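PDB 6F5Z: 24-sterol C-methyltransferase from Haloferax volcanii, which probably transfers a methyl group from S-adenosylmethionine to a substrate, forming a complex with the methyltransferase activator Trm112. Local coordinates for residues 4-9 / 154-159; 106-111 / 137-142; 112-117 / 158-163. One frame throughout, in Å; residues are numbered along the deposited sequence.

Contact 1. Residues 4-9 / 154-159; sequences RDEFDA and EHISID. With SAH (S-adenosyl-L-homocysteine), chain G.
In this class I methyltransferase the N-terminal helix 3-11 supplies Phe7 to the wall of the SAH pocket, and here Glu6 and Phe7 of that helix meet the loop residues Ile156, Ser157 and Ile158. Glu6 reaches across with CG anti to the backbone N (chi1 -176°) and then bends at chi2, which lays its carboxylate against the loop backbone. There OE1 accepts the N-H of Ser157 at 2.9 Å, on its syn side but 33° out of the carboxylate plane, while OE2 lies 3.6 Å from CA of Ile156. A glutamate suits the place because it combines a carboxylate able to take a loop N-H with a CB and CG that pack on a methyl group: CB lies 3.7 Å from CD1 of Ile158. That same methyl stands 3.7 Å from CE2 of Phe7, so the end of the isoleucine's longer arm touches both the acid's stem and the ring. CG of Glu6 lies over one face of Phe7, toward the rim, and C2' of the SAH ribose over the opposite face, also toward the rim, 3.4 Å above the plane. Helix 3-11 is thus joined to the loop between strand 134-140 and helix 165-174, near the surface, with Tyr115 from the loop after strand 104-110 meeting Phe7 edge-to-face.

Contact 2. Residues 106-111 / 137-142; sequences HVWSME and YCAVNY. With SAH (S-adenosyl-L-homocysteine), chain G.
Glu111 sets CG beside its backbone N (chi1 -78°) and folds again at chi2 (-73°), which swings its carboxylate to Asn141, while Met110 carries CG anti to N and bends at chi2 to put SD 3.4 Å from CB of Ala139. OE1 of Glu111 takes the N-H of Asn141 at 2.8 Å from above the carboxylate plane, and it is also hydrogen-bonded to the hydroxyl of Tyr114. Losing the carboxylate to an alanine here would probably leave the N-H of Asn141 and the hydroxyl of Tyr114 without their common partner. Behind this end the strands run parallel in register: Ser109 N bonds to Tyr137 O at 2.9 Å, and Ala139 N to Ser109 O at 2.8 Å in a nearly straight bond (173°). On the Trp108 and Met110 face, CE3 of Trp108 rests 3.7 Å from CB of Tyr137; small Ala139 admits the methionine sulfur. Met110 O accepts a hydrogen bond from SAH N at 2.9 Å, at the C-terminal edge of the parallel strands, where class I methyltransferases bind the cofactor. The pair lies at the middle of the sheet, between strand 41-45 and strand 218-224, with helix 16-33 covering Trp108 and Met110.

Contact 3. Residues 112-117 / 158-163; sequences AFYYAA and IDMTRW. With SAH (S-adenosyl-L-homocysteine), chain G.
Tyr115 stands between the SAH cofactor and the loop 158-163, in the segment that follows strand 104-110 of the Rossmann-like sheet. Its CB lies 3.5 Å from N7 of the adenine, and on the loop side CD1 meets CG of Met160 at 4.1 Å. CG2 of Ile158 comes to the edge of the same ring, near its plane, whereas the methionine runs side by side with the tyrosine. An unbranched, apolar side chain suits this place, since its methylene can lie alongside the ring. Met160 is modelled in two conformers, and in one of them its methyl CE also comes near CE1 of Tyr114. That CE1 in turn lies over one face of Tyr115, toward the rim.

One backbone hydrogen bond crosses directly between the loops: Tyr114 O accepts the N-H of Thr161 at 2.9 Å, in the carbonyl plane. This pairing also brings CB of Tyr114 to 3.2 Å from the carbonyl oxygen of Thr161. The ring of Tyr114 takes the crowded position between N and C (chi1 51°), which sets it beside Tyr115 with its hydroxyl bonded to Glu111. Farther out, CE2 of Phe113 and CZ3 of Trp163 touch at 3.6 Å, the rings oblique with their planes at 49°; beyond them Pro119 and Leu123 of helix 119-129 pack on Phe113, and His120 on Trp163.

Two waters bridge the loops. One donates to Tyr115 O and Asp159 O; the other donates to Ala116 O and Asp159 O and accepts from Thr161 OG1 at 2.7 Å.

Contact 2 is the core of the three, about 2 Å from the chain's centre to its own and wholly buried: regular backbone bonding of parallel strands, apolar packing on one face, a bridging water and a buried carboxylate at the strand ends. Contact 1 lies at the surface, where one carboxylate, an aromatic ring and a methyl group join helix to loop. Contact 3 is intermediate, pairing two loops through a single backbone bond, aromatic packing and water. Contacts 1 and 3 both use the loop between strand 134-140 and helix 165-174; contacts 2 and 3 follow one another along strand 104-110 and the loop after it, and Tyr142 packs between them. SAH is met mainly at the ribose (contact 1), mainly at the amino acid end (contact 2), and at adenine and ribose (contact 3).

Contact 1. Residues 4-9 / 154-159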
loop_
_atom_site.group_PDB
_atom_site.type_symbol
_atom_site.label_atom_id
_atom_site.label_comp_id
_atom_site.label_asym_id
_atom_site.label_seq_id
_atom_site.Cartn_x
_atom_site.Cartn_y
_atom_site.Cartn_z
ATOM N N ARG B 4 -1.901 -3.810 31.779
ATOM C CA ARG B 4 -1.433 -5.084 32.330
ATOM C C ARG B 4 -2.576 -5.839 33.024
ATOM O O ARG B 4 -2.620 -7.056 32.892
ATOM C CB ARG B 4 -0.149 -4.969 33.191
ATOM C CG ARG B 4 -0.294 -4.485 34.620
ATOM C CD ARG B 4 1.015 -4.678 35.371
ATOM N NE ARG B 4 1.397 -6.093 35.456
ATOM C CZ ARG B 4 2.529 -6.543 35.992
ATOM N NH1 ARG B 4 2.787 -7.845 36.013
ATOM N NH2 ARG B 4 3.412 -5.697 36.509
ATOM N N ASP B 5 -3.551 -5.135 33.650
ATOM C CA ASP B 5 -4.704 -5.805 34.272
ATOM C C ASP B 5 -5.552 -6.522 33.212
ATOM O O ASP B 5 -5.881 -7.701 33.382
ATOM C CB ASP B 5 -5.585 -4.812 35.052
ATOM C CG ASP B 5 -5.070 -4.412 36.426
ATOM O OD1 ASP B 5 -4.397 -5.245 37.079
ATOM O OD2 ASP B 5 -5.369 -3.275 36.864
ATOM N N GLU B 6 -5.885 -5.810 32.114
ATOM C CA GLU B 6 -6.707 -6.306 31.011
ATOM C C GLU B 6 -6.030 -7.420 30.217
ATOM O O GLU B 6 -6.721 -8.352 29.794
ATOM C CB GLU B 6 -7.069 -5.149 30.062
ATOM C CG GLU B 6 -8.007 -5.506 28.910
ATOM C CD GLU B 6 -9.487 -5.620 29.236
ATOM O OE1 GLU B 6 -9.974 -4.881 30.121
ATOM O OE2 GLU B 6 -10.173 -6.417 28.558
ATOM N N PHE B 7 -4.704 -7.310 29.959
ATOM C CA PHE B 7 -4.073 -8.294 29.089
ATOM C C PHE B 7 -3.219 -9.382 29.759
ATOM O O PHE B 7 -2.739 -10.266 29.049
ATOM C CB PHE B 7 -3.260 -7.569 28.002
ATOM C CG PHE B 7 -4.194 -6.842 27.065
ATOM C CD1 PHE B 7 -4.826 -7.518 26.027
ATOM C CD2 PHE B 7 -4.474 -5.495 27.247
ATOM C CE1 PHE B 7 -5.738 -6.851 25.191
ATOM C CE2 PHE B 7 -5.357 -4.825 26.389
ATOM C CZ PHE B 7 -5.968 -5.506 25.367
ATOM N N ASP B 8 -3.065 -9.394 31.091
ATOM C CA ASP B 8 -2.259 -10.470 31.705
ATOM C C ASP B 8 -2.916 -11.845 31.551
ATOM O O ASP B 8 -2.209 -12.829 31.293
ATOM C CB ASP B 8 -1.880 -10.154 33.158
ATOM C CG ASP B 8 -0.764 -9.113 33.327
ATOM O OD1 ASP B 8 -0.169 -8.679 32.289
ATOM O OD2 ASP B 8 -0.497 -8.711 34.487
ATOM N N ALA B 9 -4.276 -11.912 31.564
ATOM C CA ALA B 9 -4.985 -13.178 31.344
ATOM C C ALA B 9 -4.807 -13.639 29.891
ATOM O O ALA B 9 -4.825 -14.839 29.601
ATOM C CB ALA B 9 -6.463 -13.013 31.668
ATOM N N GLU B 154 -18.250 -4.298 25.421
ATOM C CA GLU B 154 -18.994 -4.837 26.594
ATOM C C GLU B 154 -18.191 -5.784 27.480
ATOM O O GLU B 154 -18.535 -5.970 28.656
ATOM C CB GLU B 154 -20.283 -5.536 26.139
ATOM C CG GLU B 154 -21.369 -4.598 25.638
ATOM C CD GLU B 154 -22.639 -5.283 25.155
ATOM O OE1 GLU B 154 -22.988 -6.358 25.697
ATOM O OE2 GLU B 154 -23.298 -4.729 24.247
ATOM N N HIS B 155 -17.148 -6.416 26.935
ATOM C CA HIS B 155 -16.352 -7.310 27.769
ATOM C C HIS B 155 -14.927 -6.817 27.972
ATOM O O HIS B 155 -14.082 -7.556 28.473
ATOM C CB HIS B 155 -16.401 -8.741 27.233
ATOM C CG HIS B 155 -15.740 -8.921 25.908
ATOM N ND1 HIS B 155 -16.481 -9.016 24.744
ATOM C CD2 HIS B 155 -14.428 -9.082 25.612
ATOM C CE1 HIS B 155 -15.598 -9.215 23.775
ATOM N NE2 HIS B 155 -14.346 -9.236 24.248
ATOM N N ILE B 156 -14.673 -5.545 27.628
ATOM C CA ILE B 156 -13.352 -4.941 27.754
ATOM C C ILE B 156 -13.442 -3.709 28.642
ATOM O O ILE B 156 -14.270 -2.835 28.385
ATOM C CB ILE B 156 -12.751 -4.659 26.328
ATOM C CG1 ILE B 156 -12.450 -6.010 25.591
ATOM C CG2 ILE B 156 -11.495 -3.759 26.413
ATOM C CD1 ILE B 156 -12.246 -5.957 24.091
ATOM N N SER B 157 -12.599 -3.652 29.695
ATOM C CA SER B 157 -12.608 -2.546 30.677
ATOM C C SER B 157 -11.900 -1.281 30.204
ATOM O O SER B 157 -12.094 -0.223 30.803
ATOM C CB SER B 157 -12.059 -3.000 32.030
ATOM O OG SER B 157 -12.854 -4.060 32.542
ATOM N N ILE B 158 -11.091 -1.377 29.137
ATOM C CA ILE B 158 -10.387 -0.221 28.543
ATOM C C ILE B 158 -11.350 0.443 27.541
ATOM O O ILE B 158 -12.049 -0.255 26.796
ATOM C CB ILE B 158 -9.100 -0.726 27.821
ATOM C CG1 ILE B 158 -8.080 -1.257 28.834
ATOM C CG2 ILE B 158 -8.473 0.355 26.873
ATOM C CD1 ILE B 158 -6.890 -1.990 28.177
ATOM N N ASP B 159 -11.351 1.772 27.492
ATOM C CA ASP B 159 -12.150 2.540 26.543
ATOM C C ASP B 159 -11.465 2.414 25.181
ATOM O O ASP B 159 -10.335 2.893 24.989
ATOM C CB ASP B 159 -12.212 4.016 26.951
ATOM C CG ASP B 159 -12.869 4.269 28.296
ATOM O OD1 ASP B 159 -13.981 3.736 28.526
ATOM O OD2 ASP B 159 -12.294 5.042 29.103
HETATM N N SAH G . -0.453 -7.945 18.057
HETATM C CA SAH G . -0.803 -9.177 18.814
HETATM C CB SAH G . -1.541 -8.908 20.184
HETATM C CG SAH G . -2.905 -8.246 20.009
HETATM S SD SAH G . -3.711 -7.990 21.633
HETATM C C SAH G . -1.661 -10.154 17.968
HETATM O O SAH G . -1.900 -9.750 16.750
HETATM O OXT SAH G . -2.057 -11.207 18.410
HETATM C "C5'" SAH G . -3.277 -6.283 22.045
HETATM C "C4'" SAH G . -1.874 -6.130 22.604
HETATM O "O4'" SAH G . -1.621 -4.712 22.779
HETATM C "C3'" SAH G . -1.748 -6.776 23.989
HETATM O "O3'" SAH G . -0.602 -7.620 24.096
HETATM C "C2'" SAH G . -1.789 -5.580 24.948
HETATM O "O2'" SAH G . -1.094 -5.762 26.180
HETATM C "C1'" SAH G . -1.174 -4.466 24.103
HETATM N N9 SAH G . -1.600 -3.114 24.472
HETATM C C8 SAH G . -2.890 -2.647 24.555
HETATM N N7 SAH G . -2.978 -1.375 24.863
HETATM C C5 SAH G . -1.656 -0.974 24.987
HETATM C C6 SAH G . -1.062 0.269 25.305
HETATM N N6 SAH G . -1.755 1.377 25.600
HETATM N N1 SAH G . 0.293 0.327 25.351
HETATM C C2 SAH G . 0.996 -0.789 25.120
HETATM N N3 SAH G . 0.551 -2.011 24.812
HETATM C C4 SAH G . -0.796 -2.039 24.752
#

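Contact 2. Residues 106-111 / 137-142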
loop_
_atom_site.group_PDB
_atom_site.type_symbol
_atom_site.label_atom_id
_atom_site.label_comp_id
_atom_site.label_asym_id
_atom_site.label_seq_id
_atom_site.Cartn_x
_atom_site.Cartn_y
_atom_site.Cartn_z
ATOM N N HIS B 106 10.024 0.997 9.930
ATOM C CA HIS B 106 8.597 0.719 9.789
ATOM C C HIS B 106 8.000 0.381 11.137
ATOM O O HIS B 106 8.705 -0.113 12.032
ATOM C CB HIS B 106 8.322 -0.470 8.852
ATOM C CG HIS B 106 8.935 -0.326 7.507
ATOM N ND1 HIS B 106 10.181 -0.893 7.204
ATOM C CD2 HIS B 106 8.491 0.379 6.448
ATOM C CE1 HIS B 106 10.437 -0.514 5.963
ATOM N NE2 HIS B 106 9.476 0.259 5.462
ATOM N N VAL B 107 6.704 0.678 11.275
ATOM C CA VAL B 107 5.966 0.322 12.505
ATOM C C VAL B 107 4.802 -0.562 12.048
ATOM O O VAL B 107 4.115 -0.266 11.060
ATOM C CB VAL B 107 5.423 1.599 13.204
ATOM C CG1 VAL B 107 4.523 1.244 14.396
ATOM C CG2 VAL B 107 6.581 2.475 13.680
ATOM N N TRP B 108 4.576 -1.657 12.797
ATOM C CA TRP B 108 3.495 -2.593 12.590
ATOM C C TRP B 108 2.641 -2.614 13.851
ATOM O O TRP B 108 3.171 -2.560 14.960
ATOM C CB TRP B 108 4.087 -4.015 12.415
ATOM C CG TRP B 108 3.100 -5.132 12.625
ATOM C CD1 TRP B 108 2.863 -5.807 13.794
ATOM C CD2 TRP B 108 2.158 -5.638 11.663
ATOM N NE1 TRP B 108 1.859 -6.752 13.603
ATOM C CE2 TRP B 108 1.388 -6.641 12.311
ATOM C CE3 TRP B 108 1.888 -5.335 10.310
ATOM C CZ2 TRP B 108 0.440 -7.406 11.625
ATOM C CZ3 TRP B 108 0.912 -6.063 9.639
ATOM C CH2 TRP B 108 0.169 -7.061 10.314
ATOM N N SER B 109 1.330 -2.722 13.688
ATOM C CA SER B 109 0.470 -2.966 14.829
ATOM C C SER B 109 -0.744 -3.773 14.378
ATOM O O SER B 109 -1.426 -3.395 13.427
ATOM C CB SER B 109 0.087 -1.665 15.518
ATOM O OG SER B 109 -0.749 -1.916 16.640
ATOM N N MET B 110 -1.031 -4.870 15.080
ATOM C CA MET B 110 -2.213 -5.685 14.756
ATOM C C MET B 110 -3.053 -5.836 16.036
ATOM O O MET B 110 -2.526 -6.225 17.100
ATOM C CB MET B 110 -1.792 -7.083 14.265
ATOM C CG MET B 110 -2.914 -8.116 14.198
ATOM S SD MET B 110 -4.099 -7.708 12.892
ATOM C CE MET B 110 -5.101 -9.210 12.826
ATOM N N GLU B 111 -4.350 -5.545 15.914
ATOM C CA GLU B 111 -5.303 -5.758 16.996
ATOM C C GLU B 111 -4.877 -5.074 18.297
ATOM O O GLU B 111 -5.189 -5.610 19.381
ATOM C CB GLU B 111 -5.497 -7.290 17.191
ATOM C CG GLU B 111 -6.407 -7.882 16.130
ATOM C CD GLU B 111 -7.846 -7.483 16.387
ATOM O OE1 GLU B 111 -8.185 -6.289 16.192
ATOM O OE2 GLU B 111 -8.611 -8.333 16.899
ATOM N N TYR B 137 1.895 0.199 9.316
ATOM C CA TYR B 137 0.891 -0.783 8.910
ATOM C C TYR B 137 -0.013 -0.990 10.133
ATOM O O TYR B 137 0.444 -1.566 11.134
ATOM C CB TYR B 137 1.576 -2.094 8.472
ATOM C CG TYR B 137 1.906 -2.095 6.998
ATOM C CD1 TYR B 137 2.858 -1.224 6.474
ATOM C CD2 TYR B 137 1.263 -2.964 6.123
ATOM C CE1 TYR B 137 3.098 -1.156 5.099
ATOM C CE2 TYR B 137 1.508 -2.924 4.749
ATOM C CZ TYR B 137 2.412 -2.006 4.238
ATOM O OH TYR B 137 2.606 -1.958 2.877
ATOM N N CYS B 138 -1.263 -0.507 10.048
ATOM C CA CYS B 138 -2.198 -0.540 11.144
ATOM C C CYS B 138 -3.330 -1.504 10.790
ATOM O O CYS B 138 -4.167 -1.175 9.937
ATOM C CB CYS B 138 -2.739 0.878 11.340
ATOM S SG CYS B 138 -3.907 1.026 12.708
ATOM N N ALA B 139 -3.350 -2.687 11.463
ATOM C CA ALA B 139 -4.355 -3.691 11.130
ATOM C C ALA B 139 -5.266 -3.849 12.338
ATOM O O ALA B 139 -4.763 -4.012 13.473
ATOM C CB ALA B 139 -3.687 -5.009 10.801
ATOM N N VAL B 140 -6.590 -3.786 12.111
ATOM C CA VAL B 140 -7.527 -3.823 13.215
ATOM C C VAL B 140 -8.756 -4.624 12.841
ATOM O O VAL B 140 -9.233 -4.526 11.702
ATOM C CB VAL B 140 -7.961 -2.412 13.700
ATOM C CG1 VAL B 140 -6.781 -1.609 14.263
ATOM C CG2 VAL B 140 -8.661 -1.625 12.594
ATOM N N ASN B 141 -9.341 -5.318 13.847
ATOM C CA ASN B 141 -10.607 -6.018 13.660
ATOM C C ASN B 141 -11.771 -5.286 14.313
ATOM O O ASN B 141 -12.912 -5.642 14.037
ATOM C CB ASN B 141 -10.534 -7.477 14.179
ATOM C CG ASN B 141 -9.606 -8.313 13.341
ATOM O OD1 ASN B 141 -9.305 -7.951 12.219
ATOM N ND2 ASN B 141 -9.103 -9.422 13.859
ATOM N N TYR B 142 -11.490 -4.276 15.150
ATOM C CA TYR B 142 -12.514 -3.489 15.828
ATOM C C TYR B 142 -12.584 -2.159 15.067
ATOM O O TYR B 142 -11.648 -1.355 15.158
ATOM C CB TYR B 142 -12.115 -3.263 17.288
ATOM C CG TYR B 142 -13.097 -2.413 18.065
ATOM C CD1 TYR B 142 -14.332 -2.929 18.466
ATOM C CD2 TYR B 142 -12.787 -1.112 18.412
ATOM C CE1 TYR B 142 -15.226 -2.163 19.221
ATOM C CE2 TYR B 142 -13.654 -0.345 19.195
ATOM C CZ TYR B 142 -14.877 -0.872 19.580
ATOM O OH TYR B 142 -15.730 -0.112 20.352
HETATM N N SAH G . -0.453 -7.945 18.057
HETATM C CA SAH G . -0.803 -9.177 18.814
HETATM C CB SAH G . -1.541 -8.908 20.184
HETATM C CG SAH G . -2.905 -8.246 20.009
HETATM S SD SAH G . -3.711 -7.990 21.633
HETATM C C SAH G . -1.661 -10.154 17.968
HETATM O O SAH G . -1.900 -9.750 16.750
HETATM O OXT SAH G . -2.057 -11.207 18.410
HETATM C "C5'" SAH G . -3.277 -6.283 22.045
HETATM C "C4'" SAH G . -1.874 -6.130 22.604
HETATM O "O4'" SAH G . -1.621 -4.712 22.779
HETATM C "C3'" SAH G . -1.748 -6.776 23.989
HETATM O "O3'" SAH G . -0.602 -7.620 24.096
HETATM C "C2'" SAH G . -1.789 -5.580 24.948
HETATM O "O2'" SAH G . -1.094 -5.762 26.180
HETATM C "C1'" SAH G . -1.174 -4.466 24.103
HETATM N N9 SAH G . -1.600 -3.114 24.472
HETATM C C8 SAH G . -2.890 -2.647 24.555
HETATM N N7 SAH G . -2.978 -1.375 24.863
HETATM C C5 SAH G . -1.656 -0.974 24.987
HETATM C C6 SAH G . -1.062 0.269 25.305
HETATM N N6 SAH G . -1.755 1.377 25.600
HETATM N N1 SAH G . 0.293 0.327 25.351
HETATM C C2 SAH G . 0.996 -0.789 25.120
HETATM N N3 SAH G . 0.551 -2.011 24.812
HETATM C C4 SAH G . -0.796 -2.039 24.752
HETATM O O HOH W 1 -3.417 -2.457 15.734
#

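Contact 3. Residues 112-117 / 158-163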
loop_
_atom_site.group_PDB
_atom_site.type_symbol
_atom_site.label_atom_id
_atom_site.label_comp_id
_atom_site.label_asym_id
_atom_site.label_seq_id
_atom_site.Cartn_x
_atom_site.Cartn_y
_atom_site.Cartn_z
ATOM N N ALA B 112 -4.329 -3.850 18.223
ATOM C CA ALA B 112 -3.874 -3.162 19.436
ATOM C C ALA B 112 -4.145 -1.688 19.395
ATOM O O ALA B 112 -4.308 -1.058 20.426
ATOM C CB ALA B 112 -2.369 -3.366 19.627
ATOM N N PHE B 113 -4.112 -1.093 18.193
ATOM C CA PHE B 113 -4.148 0.361 18.109
ATOM C C PHE B 113 -5.346 1.006 18.786
ATOM O O PHE B 113 -5.189 2.068 19.395
ATOM C CB PHE B 113 -4.042 0.827 16.651
ATOM C CG PHE B 113 -4.185 2.315 16.460
ATOM C CD1 PHE B 113 -3.108 3.161 16.672
ATOM C CD2 PHE B 113 -5.422 2.874 16.140
ATOM C CE1 PHE B 113 -3.262 4.549 16.516
ATOM C CE2 PHE B 113 -5.580 4.261 16.014
ATOM C CZ PHE B 113 -4.501 5.076 16.189
ATOM N N TYR B 114 -6.491 0.357 18.678
ATOM C CA TYR B 114 -7.733 0.924 19.174
ATOM C C TYR B 114 -7.820 0.876 20.701
ATOM O O TYR B 114 -8.800 1.394 21.245
ATOM C CB TYR B 114 -8.916 0.280 18.486
ATOM C CG TYR B 114 -8.884 -1.230 18.508
ATOM C CD1 TYR B 114 -9.343 -1.938 19.612
ATOM C CD2 TYR B 114 -8.466 -1.958 17.394
ATOM C CE1 TYR B 114 -9.377 -3.328 19.625
ATOM C CE2 TYR B 114 -8.466 -3.354 17.403
ATOM C CZ TYR B 114 -8.944 -4.041 18.512
ATOM O OH TYR B 114 -9.028 -5.421 18.514
ATOM N N TYR B 115 -6.810 0.326 21.396
ATOM C CA TYR B 115 -6.801 0.408 22.859
ATOM C C TYR B 115 -6.012 1.655 23.300
ATOM O O TYR B 115 -5.972 1.956 24.505
ATOM C CB TYR B 115 -6.123 -0.838 23.465
ATOM C CG TYR B 115 -6.840 -2.136 23.188
ATOM C CD1 TYR B 115 -8.062 -2.428 23.797
ATOM C CD2 TYR B 115 -6.280 -3.100 22.357
ATOM C CE1 TYR B 115 -8.705 -3.645 23.576
ATOM C CE2 TYR B 115 -6.944 -4.291 22.082
ATOM C CZ TYR B 115 -8.152 -4.566 22.700
ATOM O OH TYR B 115 -8.789 -5.768 22.465
ATOM N N ALA B 116 -5.344 2.377 22.366
ATOM C CA ALA B 116 -4.564 3.566 22.754
ATOM C C ALA B 116 -5.463 4.547 23.497
ATOM O O ALA B 116 -6.596 4.757 23.062
ATOM C CB ALA B 116 -3.974 4.254 21.533
ATOM N N ALA B 117 -4.944 5.163 24.576
ATOM C CA ALA B 117 -5.712 6.155 25.356
ATOM C C ALA B 117 -5.977 7.416 24.544
ATOM O O ALA B 117 -7.033 8.041 24.691
ATOM C CB ALA B 117 -4.960 6.501 26.649
ATOM N N ILE B 158 -11.091 -1.377 29.137
ATOM C CA ILE B 158 -10.387 -0.221 28.543
ATOM C C ILE B 158 -11.350 0.443 27.541
ATOM O O ILE B 158 -12.049 -0.255 26.796
ATOM C CB ILE B 158 -9.100 -0.726 27.821
ATOM C CG1 ILE B 158 -8.080 -1.257 28.834
ATOM C CG2 ILE B 158 -8.473 0.355 26.873
ATOM C CD1 ILE B 158 -6.890 -1.990 28.177
ATOM N N ASP B 159 -11.351 1.772 27.492
ATOM C CA ASP B 159 -12.150 2.540 26.543
ATOM C C ASP B 159 -11.465 2.414 25.181
ATOM O O ASP B 159 -10.335 2.893 24.989
ATOM C CB ASP B 159 -12.212 4.016 26.951
ATOM C CG ASP B 159 -12.869 4.269 28.296
ATOM O OD1 ASP B 159 -13.981 3.736 28.526
ATOM O OD2 ASP B 159 -12.294 5.042 29.103
ATOM N N MET B 160 -12.151 1.753 24.259
ATOM C CA MET B 160 -11.681 1.477 22.900
ATOM C C MET B 160 -12.099 2.592 21.911
ATOM O O MET B 160 -13.177 3.187 22.073
ATOM C CB MET B 160 -12.265 0.127 22.449
ATOM C CG MET B 160 -11.900 -1.025 23.395
ATOM S SD MET B 160 -12.978 -2.464 23.163
ATOM C CE MET B 160 -12.327 -3.100 21.617
ATOM N N THR B 161 -11.297 2.820 20.856
ATOM C CA THR B 161 -11.620 3.793 19.831
ATOM C C THR B 161 -12.195 3.029 18.642
ATOM O O THR B 161 -11.544 2.134 18.093
ATOM C CB THR B 161 -10.382 4.622 19.489
ATOM O OG1 THR B 161 -10.113 5.468 20.614
ATOM C CG2 THR B 161 -10.593 5.510 18.247
ATOM N N ARG B 162 -13.409 3.393 18.240
ATOM C CA ARG B 162 -14.103 2.712 17.154
ATOM C C ARG B 162 -14.191 3.677 15.995
ATOM O O ARG B 162 -14.989 4.608 16.015
ATOM C CB ARG B 162 -15.502 2.260 17.597
ATOM C CG ARG B 162 -16.020 1.142 16.692
ATOM C CD ARG B 162 -17.303 0.554 17.266
ATOM N NE ARG B 162 -18.461 1.302 16.778
ATOM C CZ ARG B 162 -19.652 1.322 17.367
ATOM N NH1 ARG B 162 -20.652 1.998 16.825
ATOM N NH2 ARG B 162 -19.842 0.690 18.516
ATOM N N TRP B 163 -13.307 3.518 15.009
ATOM C CA TRP B 163 -13.303 4.412 13.869
ATOM C C TRP B 163 -13.748 3.694 12.626
ATOM O O TRP B 163 -13.503 2.489 12.487
ATOM C CB TRP B 163 -11.894 4.954 13.591
ATOM C CG TRP B 163 -11.426 6.066 14.485
ATOM C CD1 TRP B 163 -12.184 6.862 15.312
ATOM C CD2 TRP B 163 -10.073 6.492 14.642
ATOM N NE1 TRP B 163 -11.368 7.750 15.987
ATOM C CE2 TRP B 163 -10.063 7.553 15.574
ATOM C CE3 TRP B 163 -8.854 6.054 14.100
ATOM C CZ2 TRP B 163 -8.864 8.180 15.972
ATOM C CZ3 TRP B 163 -7.684 6.689 14.464
ATOM C CH2 TRP B 163 -7.693 7.734 15.398
HETATM N N SAH G . -0.453 -7.945 18.057
HETATM C CA SAH G . -0.803 -9.177 18.814
HETATM C CB SAH G . -1.541 -8.908 20.184
HETATM C CG SAH G . -2.905 -8.246 20.009
HETATM S SD SAH G . -3.711 -7.990 21.633
HETATM C C SAH G . -1.661 -10.154 17.968
HETATM O O SAH G . -1.900 -9.750 16.750
HETATM O OXT SAH G . -2.057 -11.207 18.410
HETATM C "C5'" SAH G . -3.277 -6.283 22.045
HETATM C "C4'" SAH G . -1.874 -6.130 22.604
HETATM O "O4'" SAH G . -1.621 -4.712 22.779
HETATM C "C3'" SAH G . -1.748 -6.776 23.989
HETATM O "O3'" SAH G . -0.602 -7.620 24.096
HETATM C "C2'" SAH G . -1.789 -5.580 24.948
HETATM O "O2'" SAH G . -1.094 -5.762 26.180
HETATM C "C1'" SAH G . -1.174 -4.466 24.103
HETATM N N9 SAH G . -1.600 -3.114 24.472
HETATM C C8 SAH G . -2.890 -2.647 24.555
HETATM N N7 SAH G . -2.978 -1.375 24.863
HETATM C C5 SAH G . -1.656 -0.974 24.987
HETATM C C6 SAH G . -1.062 0.269 25.305
HETATM N N6 SAH G . -1.755 1.377 25.600
HETATM N N1 SAH G . 0.293 0.327 25.351
HETATM C C2 SAH G . 0.996 -0.789 25.120
HETATM N N3 SAH G . 0.551 -2.011 24.812
HETATM C C4 SAH G . -0.796 -2.039 24.752
HETATM O O HOH W 2 -7.909 3.578 26.070
HETATM O O HOH W 3 -9.336 4.562 23.000
#